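Local coordinates for protein glycerophosphodiester phosphodiesterase (Parabacteroides distasonis, PDB 3NO3) that belongs to the glycerophosphodiester phosphodiesterase family of TIM-barrel proteins and holds a magnesium ion between acidic side chains, at residues 175-180 with 186-191; 3-8 with 212-217; 202-205 with 209-212. One frame throughout, in Å; residues are numbered along the deposited sequence.

Interaction 1: residues 175-180 with 186-191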
loop_
_atom_site.group_PDB
_atom_site.type_symbol
_atom_site.label_atom_id
_atom_site.label_comp_id
_atom_site.label_asym_id
_atom_site.label_seq_id
_atom_site.Cartn_x
_atom_site.Cartn_y
_atom_site.Cartn_z
ATOM N N LEU A 175 10.738 3.863 -3.623
ATOM C CA LEU A 175 10.912 3.098 -2.411
ATOM C C LEU A 175 9.782 3.449 -1.456
ATOM O O LEU A 175 9.215 4.548 -1.510
ATOM C CB LEU A 175 12.271 3.374 -1.748
ATOM C CG LEU A 175 12.709 4.720 -1.195
ATOM C CD1 LEU A 175 12.080 5.090 0.134
ATOM C CD2 LEU A 175 14.291 4.699 -1.098
ATOM N N ASP A 176 9.487 2.495 -0.585
ATOM C CA ASP A 176 8.488 2.613 0.472
ATOM C C ASP A 176 9.066 1.889 1.694
ATOM O O ASP A 176 8.866 0.695 1.872
ATOM C CB ASP A 176 7.169 2.019 -0.025
ATOM C CG ASP A 176 6.033 2.247 0.888
ATOM O OD1 ASP A 176 6.149 2.947 1.913
ATOM O OD2 ASP A 176 4.946 1.803 0.519
ATOM N N TYR A 177 9.862 2.603 2.484
ATOM C CA TYR A 177 10.764 1.981 3.443
ATOM C C TYR A 177 10.405 2.372 4.882
ATOM O O TYR A 177 9.843 3.443 5.121
ATOM C CB TYR A 177 12.195 2.386 3.131
ATOM C CG TYR A 177 12.906 1.675 1.978
ATOM C CD1 TYR A 177 12.303 0.649 1.197
ATOM C CD2 TYR A 177 14.247 1.975 1.714
ATOM C CE1 TYR A 177 12.998 0.016 0.213
ATOM C CE2 TYR A 177 14.961 1.299 0.722
ATOM C CZ TYR A 177 14.330 0.315 -0.011
ATOM O OH TYR A 177 15.015 -0.350 -0.954
ATOM N N HIS A 178 10.736 1.492 5.827
ATOM C CA HIS A 178 10.511 1.760 7.254
ATOM C C HIS A 178 11.262 3.024 7.668
ATOM O O HIS A 178 12.349 3.281 7.189
ATOM C CB HIS A 178 10.929 0.552 8.111
ATOM C CG HIS A 178 10.591 0.683 9.565
ATOM N ND1 HIS A 178 11.558 0.840 10.532
ATOM C CD2 HIS A 178 9.404 0.669 10.217
ATOM C CE1 HIS A 178 10.976 0.925 11.719
ATOM N NE2 HIS A 178 9.670 0.810 11.556
ATOM N N TYR A 179 10.667 3.834 8.532
ATOM C CA TYR A 179 11.300 5.086 8.904
ATOM C C TYR A 179 12.748 4.966 9.396
ATOM O O TYR A 179 13.554 5.833 9.093
ATOM C CB TYR A 179 10.431 5.909 9.882
ATOM C CG TYR A 179 10.184 5.307 11.234
ATOM C CD1 TYR A 179 11.081 5.490 12.277
ATOM C CD2 TYR A 179 8.997 4.628 11.508
ATOM C CE1 TYR A 179 10.811 4.962 13.574
ATOM C CE2 TYR A 179 8.731 4.107 12.778
ATOM C CZ TYR A 179 9.648 4.263 13.793
ATOM O OH TYR A 179 9.381 3.732 15.031
ATOM N N LYS A 180 13.083 3.897 10.104
ATOM C CA LYS A 180 14.458 3.719 10.605
ATOM C C LYS A 180 15.485 3.510 9.523
ATOM O O LYS A 180 16.649 3.934 9.680
ATOM C CB LYS A 180 14.533 2.594 11.636
ATOM C CG LYS A 180 13.795 2.970 12.918
ATOM C CD LYS A 180 13.954 1.930 14.036
ATOM C CE LYS A 180 13.570 2.513 15.399
ATOM N NZ LYS A 180 12.560 1.648 16.024
ATOM N N PRO A 186 20.199 8.737 5.531
ATOM C CA PRO A 186 19.521 10.040 5.383
ATOM C C PRO A 186 19.617 10.707 4.003
ATOM O O PRO A 186 18.857 11.639 3.783
ATOM C CB PRO A 186 20.172 10.927 6.476
ATOM C CG PRO A 186 21.519 10.292 6.712
ATOM C CD PRO A 186 21.342 8.818 6.469
ATOM N N ASP A 187 20.501 10.233 3.109
ATOM C CA ASP A 187 20.586 10.731 1.723
ATOM C C ASP A 187 19.712 10.004 0.717
ATOM O O ASP A 187 19.619 10.455 -0.423
ATOM C CB ASP A 187 22.035 10.709 1.195
ATOM C CG ASP A 187 22.936 11.753 1.876
ATOM O OD1 ASP A 187 22.487 12.522 2.787
ATOM O OD2 ASP A 187 24.115 11.804 1.460
ATOM N N TRP A 188 19.082 8.888 1.094
ATOM C CA TRP A 188 18.266 8.154 0.126
ATOM C C TRP A 188 17.041 8.934 -0.394
ATOM O O TRP A 188 16.669 8.767 -1.559
ATOM C CB TRP A 188 17.902 6.776 0.675
ATOM C CG TRP A 188 19.005 5.768 0.625
ATOM C CD1 TRP A 188 20.265 5.906 0.069
ATOM C CD2 TRP A 188 18.916 4.416 1.060
ATOM N NE1 TRP A 188 20.956 4.733 0.170
ATOM C CE2 TRP A 188 20.153 3.796 0.771
ATOM C CE3 TRP A 188 17.916 3.666 1.686
ATOM C CZ2 TRP A 188 20.419 2.461 1.091
ATOM C CZ3 TRP A 188 18.177 2.323 1.997
ATOM C CH2 TRP A 188 19.422 1.733 1.681
ATOM N N VAL A 189 16.428 9.790 0.422
ATOM C CA VAL A 189 15.276 10.560 -0.079
ATOM C C VAL A 189 15.675 11.521 -1.218
ATOM O O VAL A 189 15.045 11.528 -2.278
ATOM C CB VAL A 189 14.519 11.260 1.095
ATOM C CG1 VAL A 189 13.440 12.203 0.587
ATOM C CG2 VAL A 189 13.881 10.183 1.948
ATOM N N LYS A 190 16.775 12.246 -1.015
ATOM C CA LYS A 190 17.367 13.115 -2.032
ATOM C C LYS A 190 17.736 12.315 -3.285
ATOM O O LYS A 190 17.418 12.745 -4.399
ATOM C CB LYS A 190 18.596 13.839 -1.452
ATOM C CG LYS A 190 19.398 14.691 -2.463
ATOM C CD LYS A 190 20.544 15.514 -1.784
ATOM C CE LYS A 190 21.900 14.754 -1.724
ATOM N N ASP A 191 18.395 11.166 -3.119
ATOM C CA ASP A 191 18.735 10.312 -4.273
ATOM C C ASP A 191 17.485 9.942 -5.077
ATOM O O ASP A 191 17.562 9.951 -6.302
ATOM C CB ASP A 191 19.424 8.996 -3.886
ATOM C CG ASP A 191 20.819 9.164 -3.293
ATOM O OD1 ASP A 191 21.438 10.251 -3.319
ATOM O OD2 ASP A 191 21.284 8.115 -2.795
#
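Tyr177 and Trp188 meet through their rings in the helical layer outside a TIM barrel, where the ring near the end of strand 174-178 meets the first turn of helix 188-194. The closest pair is Tyr177 CE2 and Trp188 CZ3, 3.6 Å apart, and Tyr177 CD2 lies 4.0 Å from Trp188 CE3. Both rings have CG anti to the carbonyl carbon (chi1 -78° in Tyr177, -77° in Trp188), and the side chains cross at about a right angle. Relative to the phenol plane the indole arrives at the edge, with CE3 in plane; relative to the indole plane the approach is oblique. The planes make 59°, too tilted for a stack and not square enough for an edge-to-face pair.

Leu175 lies alongside at longer range, its CD2 4.5 Å from Trp188 CB, and its CB sits 3.8 Å above the Tyr177 ring plane, over the centre. Leu175 and Tyr177 also touch Leu167 of helix 164-169, while the indole packs on Pro164 and stacks with His185. Farther out, Tyr177 OH is hydrogen-bonded to Leu162 O, and the turn carrying the indole is closed by Asp191 N bonding to Asp187 O at 3.0 Å.

Interaction 2: residues 3-8 with 212-217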
loop_
_atom_site.group_PDB
_atom_site.type_symbol
_atom_site.label_atom_id
_atom_site.label_comp_id
_atom_site.label_asym_id
_atom_site.label_seq_id
_atom_site.Cartn_x
_atom_site.Cartn_y
_atom_site.Cartn_z
ATOM N N ASP A 3 6.368 22.191 0.981
ATOM C CA ASP A 3 6.301 20.756 1.238
ATOM C C ASP A 3 5.683 20.070 -0.000
ATOM O O ASP A 3 4.736 20.598 -0.590
ATOM C CB ASP A 3 5.448 20.447 2.464
ATOM C CG ASP A 3 6.048 20.968 3.759
ATOM O OD1 ASP A 3 7.296 21.010 3.941
ATOM O OD2 ASP A 3 5.245 21.313 4.638
ATOM N N ASN A 4 6.229 18.929 -0.394
ATOM C CA ASN A 4 5.637 18.114 -1.441
ATOM C C ASN A 4 5.282 16.720 -0.886
ATOM O O ASN A 4 5.535 15.725 -1.539
ATOM C CB ASN A 4 6.618 18.004 -2.614
ATOM N N THR A 5 4.695 16.657 0.316
ATOM C CA THR A 5 4.403 15.379 0.996
ATOM C C THR A 5 2.889 15.168 0.996
ATOM O O THR A 5 2.152 16.057 1.390
ATOM C CB THR A 5 4.960 15.316 2.439
ATOM O OG1 THR A 5 6.402 15.445 2.426
ATOM C CG2 THR A 5 4.585 13.999 3.122
ATOM N N LYS A 6 2.452 13.990 0.547
ATOM C CA LYS A 6 1.038 13.603 0.513
ATOM C C LYS A 6 0.792 12.417 1.453
ATOM O O LYS A 6 1.732 11.711 1.868
ATOM C CB LYS A 6 0.636 13.316 -0.944
ATOM C CG LYS A 6 0.620 14.612 -1.859
ATOM C CD LYS A 6 0.485 14.315 -3.394
ATOM C CE LYS A 6 0.738 15.579 -4.287
ATOM N N VAL A 7 -0.473 12.186 1.781
ATOM C CA VAL A 7 -0.857 11.283 2.877
ATOM C C VAL A 7 -1.506 9.990 2.358
ATOM O O VAL A 7 -2.497 10.035 1.583
ATOM C CB VAL A 7 -1.815 11.968 3.842
ATOM C CG1 VAL A 7 -2.090 11.019 5.048
ATOM C CG2 VAL A 7 -1.224 13.332 4.322
ATOM N N ILE A 8 -0.938 8.855 2.801
ATOM C CA ILE A 8 -1.465 7.511 2.561
ATOM C C ILE A 8 -1.997 6.924 3.880
ATOM O O ILE A 8 -1.250 6.774 4.857
ATOM C CB ILE A 8 -0.396 6.593 1.942
ATOM C CG1 ILE A 8 -0.109 7.057 0.522
ATOM C CG2 ILE A 8 -0.838 5.112 1.951
ATOM C CD1 ILE A 8 1.172 6.538 -0.083
ATOM N N GLU A 212 9.780 15.338 11.005
ATOM C CA GLU A 212 11.122 14.892 10.550
ATOM C C GLU A 212 11.092 14.394 9.103
ATOM O O GLU A 212 11.919 14.783 8.275
ATOM C CB GLU A 212 11.682 13.782 11.472
ATOM C CG GLU A 212 13.167 13.366 11.266
ATOM C CD GLU A 212 13.629 12.384 12.332
ATOM O OE1 GLU A 212 13.571 12.727 13.526
ATOM O OE2 GLU A 212 14.056 11.278 12.006
HETATM N N MSE A 213 10.120 13.541 8.788
HETATM C CA MSE A 213 9.983 12.978 7.422
HETATM C C MSE A 213 9.540 14.020 6.372
HETATM O O MSE A 213 10.007 13.979 5.231
HETATM C CB MSE A 213 9.037 11.755 7.443
HETATM C CG MSE A 213 9.545 10.592 8.305
HETATM SE SE MSE A 213 11.204 9.873 7.680
HETATM C CE MSE A 213 12.492 10.722 8.877
ATOM N N ILE A 214 8.661 14.945 6.757
ATOM C CA ILE A 214 8.230 16.033 5.880
ATOM C C ILE A 214 9.427 16.963 5.598
ATOM O O ILE A 214 9.690 17.257 4.436
ATOM C CB ILE A 214 7.034 16.844 6.458
ATOM C CG1 ILE A 214 5.768 16.005 6.506
ATOM C CG2 ILE A 214 6.737 18.074 5.588
ATOM C CD1 ILE A 214 4.704 16.607 7.429
ATOM N N ASP A 215 10.177 17.323 6.648
ATOM C CA ASP A 215 11.462 18.075 6.512
ATOM C C ASP A 215 12.466 17.388 5.581
ATOM O O ASP A 215 13.089 18.038 4.764
ATOM C CB ASP A 215 12.142 18.278 7.877
ATOM C CG ASP A 215 11.449 19.328 8.769
ATOM O OD1 ASP A 215 10.704 20.204 8.274
ATOM O OD2 ASP A 215 11.682 19.260 9.997
HETATM N N MSE A 216 12.587 16.071 5.684
HETATM C CA MSE A 216 13.452 15.281 4.779
HETATM C C MSE A 216 12.972 15.292 3.309
HETATM O O MSE A 216 13.756 15.031 2.398
HETATM C CB MSE A 216 13.569 13.834 5.309
HETATM C CG MSE A 216 14.657 12.989 4.690
HETATM SE SE MSE A 216 14.762 11.241 5.495
HETATM C CE MSE A 216 15.565 11.812 7.202
ATOM N N GLY A 217 11.687 15.557 3.091
ATOM C CA GLY A 217 11.102 15.714 1.765
ATOM C C GLY A 217 10.501 14.457 1.143
ATOM O O GLY A 217 10.454 14.364 -0.087
HETATM O O HOH W 1 7.876 17.597 1.644
#
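With chi1 of Ile214 at -68°, its CG2 lies opposite the backbone N and projects to the carboxylate of Asp3, while CG1 turns to Thr5. Ile214 CG2 is 3.4 Å from Asp3 OD1 and also near CG, so the acid rests on the methyl with its carboxylate end; the two side chains meet at about a right angle. Thr5 lays both branches against the isoleucine: Thr5 OG1 is 4.0 Å from Ile214 CA, and Thr5 CG2, anti to its backbone N, is 4.1 Å from Ile214 CG1.

The lead-in to the first strand of the TIM barrel, 6-9, thus packs on the end of helix 207-216. Ile214 is further enclosed by Ile221 and by Ile232 and Leu233 of helix 226-236. The helix stops in a Schellman motif at Gly217 (phi 93°), with Gly217 N bonding to Ile214 O at 2.9 Å and, weakly, to Met213 O.

A water joins the segments: it accepts from Asn4 N at 2.9 Å, donates to Thr5 OG1 at 2.7 Å, and gives a weak third bond to Ile214 O. Thr5 OG1 is also hydrogen-bonded to Val218 O. Arg236 forms salt bridges with Asp3 OD2 and Asp215 OD1, which would offset the like charges of the two acids. A bound magnesium ion lies about 4 Å from the Asp3 side chain, away from the site of Glu39, Asp41 and Glu103.

Interaction 3: residues 202-205 with 209-212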
loop_
_atom_site.group_PDB
_atom_site.type_symbol
_atom_site.label_atom_id
_atom_site.label_comp_id
_atom_site.label_asym_id
_atom_site.label_seq_id
_atom_site.Cartn_x
_atom_site.Cartn_y
_atom_site.Cartn_z
ATOM N N TRP A 202 6.899 4.336 6.061
ATOM C CA TRP A 202 5.854 3.648 6.859
ATOM C C TRP A 202 6.378 3.238 8.249
ATOM O O TRP A 202 7.596 3.178 8.424
ATOM C CB TRP A 202 5.327 2.397 6.124
ATOM C CG TRP A 202 6.364 1.370 5.759
ATOM C CD1 TRP A 202 7.057 1.286 4.593
ATOM C CD2 TRP A 202 6.809 0.262 6.562
ATOM N NE1 TRP A 202 7.923 0.242 4.620
ATOM C CE2 TRP A 202 7.784 -0.424 5.811
ATOM C CE3 TRP A 202 6.461 -0.228 7.838
ATOM C CZ2 TRP A 202 8.451 -1.570 6.297
ATOM C CZ3 TRP A 202 7.115 -1.378 8.317
ATOM C CH2 TRP A 202 8.111 -2.022 7.555
ATOM N N THR A 203 5.524 2.998 9.260
ATOM C CA THR A 203 4.154 3.473 9.385
ATOM C C THR A 203 4.346 4.575 10.415
ATOM O O THR A 203 4.755 4.274 11.522
ATOM C CB THR A 203 3.223 2.333 9.815
ATOM O OG1 THR A 203 3.139 1.406 8.718
ATOM C CG2 THR A 203 1.826 2.828 10.091
ATOM N N VAL A 204 4.184 5.841 10.024
ATOM C CA VAL A 204 4.639 6.963 10.879
ATOM C C VAL A 204 3.475 7.620 11.581
ATOM O O VAL A 204 2.654 8.236 10.908
ATOM C CB VAL A 204 5.425 7.997 10.072
ATOM C CG1 VAL A 204 5.864 9.140 11.008
ATOM C CG2 VAL A 204 6.642 7.306 9.455
ATOM N N ASP A 205 3.405 7.457 12.911
ATOM C CA ASP A 205 2.290 7.953 13.741
ATOM C C ASP A 205 2.654 9.045 14.776
ATOM O O ASP A 205 1.774 9.804 15.198
ATOM C CB ASP A 205 1.613 6.755 14.444
ATOM C CG ASP A 205 1.057 5.710 13.453
ATOM O OD1 ASP A 205 0.858 6.016 12.262
ATOM O OD2 ASP A 205 0.837 4.550 13.864
ATOM N N LEU A 209 8.146 12.703 14.487
ATOM C CA LEU A 209 8.591 11.895 13.340
ATOM C C LEU A 209 7.943 12.304 11.994
ATOM O O LEU A 209 8.649 12.396 10.967
ATOM C CB LEU A 209 8.402 10.396 13.641
ATOM C CG LEU A 209 9.069 9.356 12.713
ATOM C CD1 LEU A 209 10.634 9.492 12.643
ATOM C CD2 LEU A 209 8.655 7.959 13.150
HETATM N N MSE A 210 6.628 12.560 11.982
HETATM C CA MSE A 210 5.954 13.120 10.774
HETATM C C MSE A 210 6.672 14.395 10.284
HETATM O O MSE A 210 7.033 14.519 9.108
HETATM C CB MSE A 210 4.475 13.448 11.046
HETATM C CG MSE A 210 3.547 12.208 11.246
HETATM SE SE MSE A 210 1.813 12.851 11.762
HETATM C CE MSE A 210 0.878 11.135 12.036
ATOM N N GLU A 211 6.915 15.314 11.217
ATOM C CA GLU A 211 7.674 16.538 10.915
ATOM C C GLU A 211 9.059 16.271 10.380
ATOM O O GLU A 211 9.420 16.881 9.386
ATOM C CB GLU A 211 7.744 17.500 12.116
ATOM C CG GLU A 211 6.365 17.979 12.517
ATOM C CD GLU A 211 6.258 19.474 12.691
ATOM O OE1 GLU A 211 6.252 20.224 11.666
ATOM O OE2 GLU A 211 6.156 19.880 13.871
ATOM N N GLU A 212 9.780 15.338 11.005
ATOM C CA GLU A 212 11.122 14.892 10.550
ATOM C C GLU A 212 11.092 14.394 9.103
ATOM O O GLU A 212 11.919 14.783 8.275
ATOM C CB GLU A 212 11.682 13.782 11.472
ATOM C CG GLU A 212 13.167 13.366 11.266
ATOM C CD GLU A 212 13.629 12.384 12.332
ATOM O OE1 GLU A 212 13.571 12.727 13.526
ATOM O OE2 GLU A 212 14.056 11.278 12.006
#
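Val204 meets Leu209 and Met210 where the loop leaving strand 198-202 turns into helix 207-216, a strand-to-helix connection of the TIM barrel. Met210, modelled as selenomethionine, can be followed outward. Its CB merely starts the chain from the helix, 4.5 Å from Val204 CG1. The next atom makes the first apolar contact, Met210 CG lying 3.9 Å from Val204 CG1. Because chi2 (174°) and chi3 are both near 180°, the chain then runs extended. Met210 SE passes along the loop backbone without closing on it, staying 4.6 Å from Asp205 O. The terminal methyl does close in: Met210 CE reaches two successive carbonyl oxygens, 3.5 Å from Asp205 O and 3.6 Å from Val204 O. These are packing contacts of a carbon against the loop. The side chain also touches Glu228, Thr229 and Ile232 of helix 226-236.

The valine contributes a single branch. Opposite the backbone N at chi1 180°, Val204 CG1 fits between the two helix residues, 3.6 Å from Leu209 CG and equally near Met210 N. Leu209 crosses Val204 at about a right angle and continues to Tyr179 and Gln183 of helix 179-184.

Second-shell polar bonds hold the loop in position. Asp224 N is hydrogen-bonded to Asp205 OD1. This carboxylate oxygen and Val204 O, two acceptors 3.2 Å apart, share the one hydroxyl of Thr223, each hydrogen-bonded to its OG1.

How the interactions relate
All three contacts pair buried residues with more open ones: Tyr177 with the partly exposed Trp188 in interaction 1, Val204 and Met210 with Leu209 in interaction 3. Interaction 2 comes nearest the surface, adding Asp3, exposed Gly217 and a water to buried Thr5 and Ile214, and it spans 204 residues. The closest contact of interaction 1 is aromatic, with Leu175 alongside; interaction 3 is mainly apolar, with a selenomethionine methyl against two carbonyl oxygens. Interactions 2 and 3 use successive turns of helix 207-216 and share Glu212. Interaction 1 borders both: Val189 CG1 packs 3.4 Å from Met216 O, and Trp202 NE1 lies 2.9 Å from Asp176 O, a probable hydrogen bond between neighbouring strands.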